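Local coordinates for protein metalloprotease stcE (Escherichia coli, PDB 4DNY) that probably cleaves mucin-type, O-glycosylated proteins as a secreted zinc metalloprotease, serving adhesion and immune evasion in enterohemorrhagic infection, at residues A40-H46 with Y69-D75; L49-L54 with L76-R82; V55-N61 with V81-A87. One frame throughout, in Å; residues are numbered along the deposited sequence. Where two conformers were deposited one is given.

Interaction 1: A40-H46 with Y69-D75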
loop_
_atom_site.group_PDB
_atom_site.type_symbol
_atom_site.label_atom_id
_atom_site.label_comp_id
_atom_site.label_asym_id
_atom_site.label_seq_id
_atom_site.Cartn_x
_atom_site.Cartn_y
_atom_site.Cartn_z
ATOM N N ALA A 40 -6.109 -3.545 -10.876
ATOM C CA ALA A 40 -4.985 -2.896 -11.534
ATOM C C ALA A 40 -4.906 -1.413 -11.248
ATOM O O ALA A 40 -3.840 -0.802 -11.333
ATOM C CB ALA A 40 -5.095 -3.112 -13.083
ATOM N N SER A 41 -6.030 -0.832 -10.943
ATOM C CA SER A 41 -6.108 0.594 -10.657
ATOM C C SER A 41 -5.938 0.926 -9.201
ATOM O O SER A 41 -5.928 2.050 -8.841
ATOM C CB SER A 41 -7.495 1.109 -10.968
ATOM O OG SER A 41 -7.777 0.909 -12.294
ATOM N N GLY A 42 -5.813 -0.097 -8.365
ATOM C CA GLY A 42 -5.733 0.130 -6.924
ATOM C C GLY A 42 -6.951 0.844 -6.391
ATOM O O GLY A 42 -6.860 1.706 -5.530
ATOM N N SER A 43 -8.126 0.540 -6.950
ATOM C CA SER A 43 -9.314 1.336 -6.642
ATOM C C SER A 43 -9.704 1.364 -5.161
ATOM O O SER A 43 -10.100 2.390 -4.653
ATOM C CB SER A 43 -10.507 0.861 -7.501
ATOM O OG SER A 43 -10.193 1.088 -8.860
ATOM N N SER A 44 -9.580 0.236 -4.441
ATOM C CA SER A 44 -10.010 0.217 -3.050
ATOM C C SER A 44 -9.079 0.996 -2.172
ATOM O O SER A 44 -9.521 1.685 -1.290
ATOM C CB SER A 44 -10.203 -1.230 -2.486
ATOM O OG SER A 44 -8.999 -1.929 -2.427
ATOM N N ILE A 45 -7.775 0.907 -2.439
ATOM C CA ILE A 45 -6.792 1.722 -1.697
ATOM C C ILE A 45 -7.108 3.184 -1.957
ATOM O O ILE A 45 -7.140 4.000 -1.042
ATOM C CB ILE A 45 -5.338 1.397 -2.149
ATOM C CG1 ILE A 45 -4.912 -0.046 -1.714
ATOM C CG2 ILE A 45 -4.345 2.433 -1.523
ATOM C CD1 ILE A 45 -3.509 -0.398 -2.123
ATOM N N HIS A 46 -7.383 3.525 -3.239
ATOM C CA HIS A 46 -7.691 4.890 -3.611
ATOM C C HIS A 46 -8.908 5.422 -2.807
ATOM O O HIS A 46 -8.882 6.517 -2.246
ATOM C CB HIS A 46 -7.985 4.935 -5.125
ATOM C CG HIS A 46 -7.740 6.261 -5.761
ATOM N ND1 HIS A 46 -7.422 6.381 -7.108
ATOM C CD2 HIS A 46 -7.715 7.514 -5.244
ATOM C CE1 HIS A 46 -7.212 7.665 -7.383
ATOM N NE2 HIS A 46 -7.413 8.374 -6.283
ATOM N N TYR A 69 -1.615 -3.463 -6.482
ATOM C CA TYR A 69 -1.320 -2.272 -7.262
ATOM C C TYR A 69 -1.605 -0.998 -6.480
ATOM O O TYR A 69 -2.728 -0.802 -5.994
ATOM C CB TYR A 69 -2.163 -2.258 -8.537
ATOM C CG TYR A 69 -1.801 -3.390 -9.492
ATOM C CD1 TYR A 69 -0.856 -3.223 -10.471
ATOM C CD2 TYR A 69 -2.418 -4.644 -9.361
ATOM C CE1 TYR A 69 -0.561 -4.253 -11.358
ATOM C CE2 TYR A 69 -2.113 -5.683 -10.236
ATOM C CZ TYR A 69 -1.150 -5.463 -11.213
ATOM O OH TYR A 69 -0.825 -6.498 -12.097
ATOM N N LEU A 70 -0.618 -0.100 -6.381
ATOM C CA LEU A 70 -0.911 1.188 -5.784
ATOM C C LEU A 70 -1.600 2.106 -6.827
ATOM O O LEU A 70 -1.244 2.084 -7.982
ATOM C CB LEU A 70 0.384 1.802 -5.243
ATOM C CG LEU A 70 1.118 1.057 -4.145
ATOM C CD1 LEU A 70 2.135 2.021 -3.482
ATOM C CD2 LEU A 70 0.168 0.570 -3.033
ATOM N N PRO A 71 -2.620 2.852 -6.399
ATOM C CA PRO A 71 -3.335 3.734 -7.337
ATOM C C PRO A 71 -2.524 4.953 -7.769
ATOM O O PRO A 71 -1.541 5.329 -7.102
ATOM C CB PRO A 71 -4.549 4.124 -6.534
ATOM C CG PRO A 71 -4.071 4.128 -5.059
ATOM C CD PRO A 71 -3.130 2.976 -5.017
ATOM N N GLN A 72 -2.967 5.621 -8.849
ATOM C CA GLN A 72 -2.417 6.881 -9.262
ATOM C C GLN A 72 -3.541 7.903 -9.305
ATOM O O GLN A 72 -4.680 7.556 -9.566
ATOM C CB GLN A 72 -1.792 6.778 -10.652
ATOM C CG GLN A 72 -0.588 5.876 -10.752
ATOM C CD GLN A 72 0.670 6.481 -10.126
ATOM O OE1 GLN A 72 0.913 7.679 -10.254
ATOM N NE2 GLN A 72 1.502 5.636 -9.561
ATOM N N GLY A 73 -3.202 9.169 -9.070
ATOM C CA GLY A 73 -4.165 10.254 -9.218
ATOM C C GLY A 73 -3.837 11.417 -8.347
ATOM O O GLY A 73 -3.142 11.300 -7.324
ATOM N N PRO A 74 -4.383 12.567 -8.706
ATOM C CA PRO A 74 -4.085 13.796 -8.028
ATOM C C PRO A 74 -4.414 13.812 -6.529
ATOM O O PRO A 74 -3.620 14.342 -5.726
ATOM C CB PRO A 74 -4.957 14.826 -8.781
ATOM C CG PRO A 74 -5.288 14.230 -10.055
ATOM C CD PRO A 74 -5.234 12.754 -9.908
ATOM N N ASP A 75 -5.546 13.222 -6.151
ATOM C CA ASP A 75 -6.016 13.284 -4.792
ATOM C C ASP A 75 -5.197 12.452 -3.805
ATOM O O ASP A 75 -5.486 12.450 -2.602
ATOM C CB ASP A 75 -7.512 12.922 -4.711
ATOM C CG ASP A 75 -7.831 11.530 -5.229
ATOM O OD1 ASP A 75 -6.996 10.870 -5.876
ATOM O OD2 ASP A 75 -8.975 11.114 -4.982
HETATM O O HOH W 1 -2.764 1.673 -10.327
HETATM O O HOH W 2 -4.937 4.259 -10.428
#

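Interaction 2: L49-L54 with L76-R82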
loop_
_atom_site.group_PDB
_atom_site.type_symbol
_atom_site.label_atom_id
_atom_site.label_comp_id
_atom_site.label_asym_id
_atom_site.label_seq_id
_atom_site.Cartn_x
_atom_site.Cartn_y
_atom_site.Cartn_z
ATOM N N LEU A 49 -8.136 6.073 0.830
ATOM C CA LEU A 49 -7.299 7.238 1.008
ATOM C C LEU A 49 -8.015 8.573 0.866
ATOM O O LEU A 49 -7.486 9.613 1.220
ATOM C CB LEU A 49 -6.081 7.175 0.062
ATOM C CG LEU A 49 -4.983 6.139 0.406
ATOM C CD1 LEU A 49 -3.908 6.081 -0.659
ATOM C CD2 LEU A 49 -4.378 6.485 1.806
ATOM N N THR A 50 -9.250 8.533 0.370
ATOM C CA THR A 50 -10.011 9.782 0.285
ATOM C C THR A 50 -10.339 10.322 1.678
ATOM O O THR A 50 -10.459 11.542 1.855
ATOM C CB THR A 50 -11.273 9.631 -0.624
ATOM O OG1 THR A 50 -12.125 8.655 -0.084
ATOM C CG2 THR A 50 -10.878 9.230 -2.022
ATOM N N ASN A 51 -10.529 9.430 2.642
ATOM C CA ASN A 51 -10.851 9.838 4.037
ATOM C C ASN A 51 -9.798 9.490 5.091
ATOM O O ASN A 51 -10.029 9.686 6.301
ATOM C CB ASN A 51 -12.213 9.274 4.447
ATOM C CG ASN A 51 -13.341 9.846 3.609
ATOM O OD1 ASN A 51 -14.054 9.081 2.967
ATOM N ND2 ASN A 51 -13.476 11.186 3.573
ATOM N N ASN A 52 -8.647 8.970 4.640
ATOM C CA ASN A 52 -7.545 8.594 5.515
ATOM C C ASN A 52 -6.212 9.056 4.992
ATOM O O ASN A 52 -5.980 8.999 3.783
ATOM C CB ASN A 52 -7.492 7.065 5.661
ATOM C CG ASN A 52 -8.713 6.520 6.406
ATOM O OD1 ASN A 52 -8.731 6.538 7.626
ATOM N ND2 ASN A 52 -9.722 6.045 5.680
ATOM N N ALA A 53 -5.332 9.428 5.913
ATOM C CA ALA A 53 -3.951 9.823 5.594
ATOM C C ALA A 53 -3.067 8.644 5.268
ATOM O O ALA A 53 -2.079 8.757 4.541
ATOM C CB ALA A 53 -3.344 10.547 6.791
ATOM N N LEU A 54 -3.396 7.492 5.825
ATOM C CA LEU A 54 -2.628 6.257 5.659
ATOM C C LEU A 54 -3.514 5.050 5.566
ATOM O O LEU A 54 -4.501 4.907 6.341
ATOM C CB LEU A 54 -1.627 6.143 6.807
ATOM C CG LEU A 54 -0.550 4.992 6.619
ATOM C CD1 LEU A 54 0.802 5.440 7.131
ATOM C CD2 LEU A 54 -1.091 3.827 7.304
ATOM N N LEU A 76 -4.167 11.772 -4.318
ATOM C CA LEU A 76 -3.265 10.937 -3.462
ATOM C C LEU A 76 -2.083 11.732 -2.889
ATOM O O LEU A 76 -1.252 11.201 -2.162
ATOM C CB LEU A 76 -2.738 9.758 -4.276
ATOM C CG LEU A 76 -3.740 8.687 -4.743
ATOM C CD1 LEU A 76 -3.136 7.756 -5.756
ATOM C CD2 LEU A 76 -4.376 7.927 -3.569
ATOM N N GLU A 77 -1.997 13.003 -3.203
ATOM C CA GLU A 77 -0.909 13.834 -2.754
ATOM C C GLU A 77 -0.695 13.755 -1.241
ATOM O O GLU A 77 -1.608 14.026 -0.450
ATOM C CB GLU A 77 -1.164 15.263 -3.181
ATOM C CG GLU A 77 -0.022 16.122 -3.227
ATOM C CD GLU A 77 1.138 15.634 -4.099
ATOM O OE1 GLU A 77 0.945 14.908 -5.145
ATOM O OE2 GLU A 77 2.194 15.930 -3.617
ATOM N N GLY A 78 0.521 13.381 -0.860
ATOM C CA GLY A 78 0.931 13.245 0.535
ATOM C C GLY A 78 0.413 12.014 1.261
ATOM O O GLY A 78 0.725 11.819 2.462
ATOM N N LYS A 79 -0.373 11.210 0.585
ATOM C CA LYS A 79 -0.930 10.006 1.183
ATOM C C LYS A 79 0.139 8.928 1.321
ATOM O O LYS A 79 1.100 8.866 0.576
ATOM C CB LYS A 79 -2.099 9.470 0.340
ATOM C CG LYS A 79 -3.255 10.418 0.237
ATOM C CD LYS A 79 -3.897 10.712 1.569
ATOM C CE LYS A 79 -5.127 11.639 1.456
ATOM N NZ LYS A 79 -5.991 11.647 2.615
ATOM N N MET A 80 -0.123 7.973 2.246
ATOM C CA MET A 80 0.834 6.899 2.556
ATOM C C MET A 80 0.172 5.534 2.570
ATOM O O MET A 80 -1.003 5.407 2.900
ATOM C CB MET A 80 1.566 7.185 3.872
ATOM C CG MET A 80 2.438 8.382 3.776
ATOM S SD MET A 80 3.194 8.807 5.364
ATOM C CE MET A 80 4.216 7.346 5.787
ATOM N N VAL A 81 0.963 4.523 2.247
ATOM C CA VAL A 81 0.522 3.121 2.321
ATOM C C VAL A 81 1.608 2.306 2.998
ATOM O O VAL A 81 2.776 2.366 2.588
ATOM C CB VAL A 81 0.196 2.500 0.919
ATOM C CG1 VAL A 81 -0.295 1.056 1.084
ATOM C CG2 VAL A 81 -0.889 3.364 0.250
ATOM N N ARG A 82 1.233 1.557 4.016
ATOM C CA ARG A 82 2.134 0.637 4.707
ATOM C C ARG A 82 1.684 -0.783 4.461
ATOM O O ARG A 82 0.479 -1.065 4.430
ATOM C CB ARG A 82 2.143 0.925 6.232
ATOM C CG ARG A 82 3.143 0.041 6.965
ATOM C CD ARG A 82 3.199 0.349 8.423
ATOM N NE ARG A 82 3.743 1.702 8.683
ATOM C CZ ARG A 82 3.118 2.666 9.332
ATOM N NH1 ARG A 82 1.859 2.458 9.790
ATOM N NH2 ARG A 82 3.690 3.853 9.582
HETATM O O HOH W 3 -0.422 11.007 4.819
#

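Interaction 3: V55-N61 with V81-A87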
loop_
_atom_site.group_PDB
_atom_site.type_symbol
_atom_site.label_atom_id
_atom_site.label_comp_id
_atom_site.label_asym_id
_atom_site.label_seq_id
_atom_site.Cartn_x
_atom_site.Cartn_y
_atom_site.Cartn_z
ATOM N N VAL A 55 -3.172 4.143 4.641
ATOM C CA VAL A 55 -3.788 2.801 4.574
ATOM C C VAL A 55 -2.701 1.822 4.949
ATOM O O VAL A 55 -1.585 1.881 4.377
ATOM C CB VAL A 55 -4.333 2.488 3.191
ATOM C CG1 VAL A 55 -4.625 0.977 3.021
ATOM C CG2 VAL A 55 -5.627 3.325 2.882
ATOM N N GLU A 56 -2.991 0.891 5.858
ATOM C CA GLU A 56 -2.019 -0.118 6.318
ATOM C C GLU A 56 -2.634 -1.493 6.007
ATOM O O GLU A 56 -3.707 -1.820 6.542
ATOM C CB GLU A 56 -1.725 0.025 7.813
ATOM C CG GLU A 56 -0.778 -1.059 8.305
ATOM C CD GLU A 56 -0.201 -0.776 9.705
ATOM O OE1 GLU A 56 0.101 0.377 10.041
ATOM O OE2 GLU A 56 -0.038 -1.711 10.438
ATOM N N ILE A 57 -1.951 -2.245 5.164
ATOM C CA ILE A 57 -2.429 -3.529 4.684
ATOM C C ILE A 57 -1.683 -4.636 5.348
ATOM O O ILE A 57 -0.445 -4.647 5.381
ATOM C CB ILE A 57 -2.209 -3.604 3.163
ATOM C CG1 ILE A 57 -3.119 -2.611 2.456
ATOM C CG2 ILE A 57 -2.403 -5.074 2.610
ATOM C CD1 ILE A 57 -2.705 -2.297 0.969
ATOM N N HIS A 58 -2.441 -5.561 5.937
ATOM C CA HIS A 58 -1.848 -6.745 6.607
ATOM C C HIS A 58 -2.238 -7.987 5.838
ATOM O O HIS A 58 -3.396 -8.407 5.878
ATOM C CB HIS A 58 -2.414 -6.886 8.003
ATOM C CG HIS A 58 -1.991 -5.817 8.944
ATOM N ND1 HIS A 58 -2.550 -5.706 10.209
ATOM C CD2 HIS A 58 -1.221 -4.714 8.762
ATOM C CE1 HIS A 58 -1.991 -4.656 10.802
ATOM N NE2 HIS A 58 -1.192 -4.022 9.947
ATOM N N THR A 59 -1.285 -8.576 5.086
ATOM C CA THR A 59 -1.507 -9.885 4.476
ATOM C C THR A 59 -1.105 -10.958 5.492
ATOM O O THR A 59 -0.224 -10.712 6.348
ATOM C CB THR A 59 -0.750 -10.026 3.185
ATOM O OG1 THR A 59 0.601 -9.650 3.402
ATOM C CG2 THR A 59 -1.382 -9.156 2.042
ATOM N N ALA A 60 -1.709 -12.118 5.402
ATOM C CA ALA A 60 -1.434 -13.214 6.335
ATOM C C ALA A 60 -1.731 -14.505 5.657
ATOM O O ALA A 60 -2.301 -14.531 4.559
ATOM C CB ALA A 60 -2.305 -13.033 7.625
ATOM N N ASN A 61 -1.352 -15.636 6.306
ATOM C CA ASN A 61 -1.755 -16.923 5.788
ATOM C C ASN A 61 -3.300 -16.987 5.737
ATOM O O ASN A 61 -3.992 -16.600 6.674
ATOM C CB ASN A 61 -1.173 -18.026 6.636
ATOM C CG ASN A 61 0.343 -18.189 6.469
ATOM O OD1 ASN A 61 0.880 -17.825 5.401
ATOM N ND2 ASN A 61 1.002 -18.737 7.474
ATOM N N VAL A 81 0.963 4.523 2.247
ATOM C CA VAL A 81 0.522 3.121 2.321
ATOM C C VAL A 81 1.608 2.306 2.998
ATOM O O VAL A 81 2.776 2.366 2.588
ATOM C CB VAL A 81 0.196 2.500 0.919
ATOM C CG1 VAL A 81 -0.295 1.056 1.084
ATOM C CG2 VAL A 81 -0.889 3.364 0.250
ATOM N N ARG A 82 1.233 1.557 4.016
ATOM C CA ARG A 82 2.134 0.637 4.707
ATOM C C ARG A 82 1.684 -0.783 4.461
ATOM O O ARG A 82 0.479 -1.065 4.430
ATOM C CB ARG A 82 2.143 0.925 6.232
ATOM C CG ARG A 82 3.143 0.041 6.965
ATOM C CD ARG A 82 3.199 0.349 8.423
ATOM N NE ARG A 82 3.743 1.702 8.683
ATOM C CZ ARG A 82 3.118 2.666 9.332
ATOM N NH1 ARG A 82 1.859 2.458 9.790
ATOM N NH2 ARG A 82 3.690 3.853 9.582
ATOM N N PHE A 83 2.628 -1.690 4.240
ATOM C CA PHE A 83 2.358 -3.156 4.125
ATOM C C PHE A 83 3.060 -3.867 5.243
ATOM O O PHE A 83 4.223 -3.572 5.513
ATOM C CB PHE A 83 2.886 -3.719 2.813
ATOM C CG PHE A 83 2.125 -3.253 1.623
ATOM C CD1 PHE A 83 1.107 -4.005 1.108
ATOM C CD2 PHE A 83 2.444 -2.041 0.991
ATOM C CE1 PHE A 83 0.384 -3.552 0.008
ATOM C CE2 PHE A 83 1.746 -1.617 -0.132
ATOM C CZ PHE A 83 0.718 -2.370 -0.602
ATOM N N VAL A 84 2.360 -4.816 5.866
ATOM C CA VAL A 84 2.945 -5.753 6.803
ATOM C C VAL A 84 2.542 -7.156 6.452
ATOM O O VAL A 84 1.345 -7.470 6.477
ATOM C CB VAL A 84 2.525 -5.426 8.289
ATOM C CG1 VAL A 84 3.231 -6.397 9.253
ATOM C CG2 VAL A 84 2.776 -3.969 8.606
ATOM N N SER A 85 3.502 -7.978 6.031
ATOM C CA SER A 85 3.197 -9.345 5.603
ATOM C C SER A 85 3.474 -10.358 6.716
ATOM O O SER A 85 4.593 -10.464 7.227
ATOM C CB SER A 85 4.034 -9.746 4.416
ATOM O OG SER A 85 3.856 -11.146 4.211
ATOM N N SER A 86 2.460 -11.160 7.011
ATOM C CA SER A 86 2.670 -12.378 7.818
ATOM C C SER A 86 2.262 -13.591 6.974
ATOM O O SER A 86 1.961 -14.664 7.496
ATOM C CB SER A 86 1.938 -12.299 9.183
ATOM O OG SER A 86 0.568 -12.063 9.009
ATOM N N ALA A 87 2.263 -13.418 5.645
ATOM C CA ALA A 87 1.874 -14.482 4.691
ATOM C C ALA A 87 3.134 -15.188 4.177
ATOM O O ALA A 87 4.052 -14.520 3.704
ATOM C CB ALA A 87 1.125 -13.901 3.515
HETATM O O HOH W 4 -0.480 -15.563 9.103
#

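Interaction 1: A40-H46 with Y69-D75
His46 NE2 donates a short hydrogen bond, 2.6 Å long, to Asp75 OD1. The bond is nearly straight, 167° at the hydrogen, and lies in the plane of the imidazole. It meets OD1 on its syn lone pair, the side facing OD2, while the ring and carboxylate planes stand 56° apart. With CG anti to the backbone N (chi1 -155°), the imidazole is carried away from the helix and across the loop, and the carboxylate fixes how it is turned. The ring carbon CE1 of His46 also approaches the carbonyl oxygen of Gln72, at 3.3 Å. CB, CG and ND1 of His46 lie obliquely against Pro71 CB.

Gly42 is the N-cap residue of helix 43-49, and its carbonyl oxygen takes the first helical bond from His46 N. The first turn of this helix rests, through Gly42, Ile45 and Pro71, on the loop that leaves strand 67-69 in the beta-sandwich domain. Gly42 comes so near that its CA is 3.3 Å from Tyr69 O; a positive phi and the closeness of the Tyr69 and Pro71 backbone both suit a residue without a side chain. Pro71 fits into the first turn: its CB faces the carbonyl oxygens of Ser41 and Gly42, and its CD packs 3.7 Å from Ile45 CG2. The other branch of Ile45 reaches Leu70, CD1 to CD2 at 3.9 Å.

Ala40 covers one face of the Tyr69 ring in a CH-pi contact, its CA 4.0 Å from the ring centroid; the same tyrosine also stacks with Phe94. Two waters join the backbones: one donates toward Ala40 O and Leu70 O, and the other accepts from Gln72 N and lies within hydrogen-bonding distance of Ser41 O.

Interaction 2: L49-L54 with L76-R82
Leu54 lies over one face of the Arg82 guanidinium through its methyl CD1, while at the edge of the same flat group Glu56 takes NH1 in a salt bridge. The leucine methyls keep 4.1 Å or so from the guanidinium nitrogens, as in the contact of Leu54 CD2 with Arg82 NH1, so apolar carbon is laid on a flat cation whose charge is met from within its plane. The arginine is extended as far as CD and bends at chi3 (-66°), which brings the guanidinium back over Leu54.

At the other end of the contact the Lys79 side chain reaches the backbone of Leu49 and Asn52. Its ammonium is held by two carbonyls: NZ to Leu49 O is 2.9 Å, almost in line with the C=O bond, and NZ to Asn52 O is also 2.9 Å but comes from above the carbonyl plane. Bent at chi2, the lysine runs alongside Leu49 in the opposite direction, and its ammonium ties the last turn of helix 43-49 to the loop that follows.

Leu49 supplies the apolar part. Its CD1 presses tightly on Leu76 CD2, 3.5 Å apart, with the two side chains at about a right angle. Leu76 to Lys79 form a type II beta turn, closed by Lys79 N to Leu76 O, and the chain then enters strand 80-86. There Met80 N bonds to Ala53 O at 3.1 Å, beginning the parallel pairing of Leu54 with Met80. Leu54 CD1 meets Met80 CB on the same side of the sheet, 3.8 Å away.

On the outer side of strand 54-60, strand 25-28 brings Lys25 against Leu54 and Arg82; beyond strand 80-86, Leu109 and Lys111 of strand 107-113 receive Met80, and Tyr112 meets Leu76.

Interaction 3: V55-N61 with V81-A87
Ile57 and Val84 belong to two neighbouring parallel strands of the beta-sandwich domain, 54-60 and 80-86, both interior to its mixed five-stranded sheet, 80-86 the middle one. The axes of 55-60 and 81-86 come within 4.6 Å and run 13° apart.

The backbone bonds follow the parallel pattern, every second residue bonding to the two that flank its partner: Ile57 N binds Arg82 O at 2.8 Å and Ile57 O takes Val84 N, on either side of Phe83. Arg82 N reaches Val55 O; the bond from Thr59 N to Val84 O is weak, but Ser86 N holds Thr59 O at 2.8 Å.

On the face of Glu56 and His58 charged and polar groups gather. With CG anti to the backbone N (chi1 177°) and the chain extended beyond, the Glu56 carboxylate reaches Arg82 and His58. OE1 forms a salt bridge of 2.7 Å with Arg82 NH1, the carboxylate standing nearly perpendicular (86°) to the guanidinium; Lys25 pairs with the same oxygen. OE2 accepts from His58 NE2 at 2.6 Å on its anti lone pair and in the plane of the imidazole. Both carboxylate oxygens are thus engaged, which would fix its rotation and probably favours the ionised form. The histidine ring lies beside Val84, CD2 against CB.

On the opposite face Ile57 and Phe83 lie side by side, with Ile57 CD1 3.5 Å from Phe83 CE1; Ile45 of helix 43-49 covers Ile57 and Val81.

Near residues 60-61 and 86-87, a water bridges Asn61 N and Ser86 O, and an ST turn forms as Ala87 N donates to Ser85 OG over 3.1 Å.

How the interactions relate
Interaction 2 begins, and interaction 3 continues, the parallel pairing of strands 54-60 and 80-86; they share Val81 and Arg82, and their centres lie about 16 Å apart. Met80 O to Val55 N, 3.1 Å and probably a hydrogen bond, continues the pairing from one into the other. Interaction 1 lies about 10 Å from interaction 2 and about 17 Å from interaction 3, between centres, and reaches both through helix 43-49: Ile45 CD1 is 3.7 Å from Ile57 CD1, and His46 CD2 is 3.8 Å from Leu76 CD2. Leu70 joins in, packing on Phe83 and Val81 of strand 80-86. No metal or ligand takes part in any of the three.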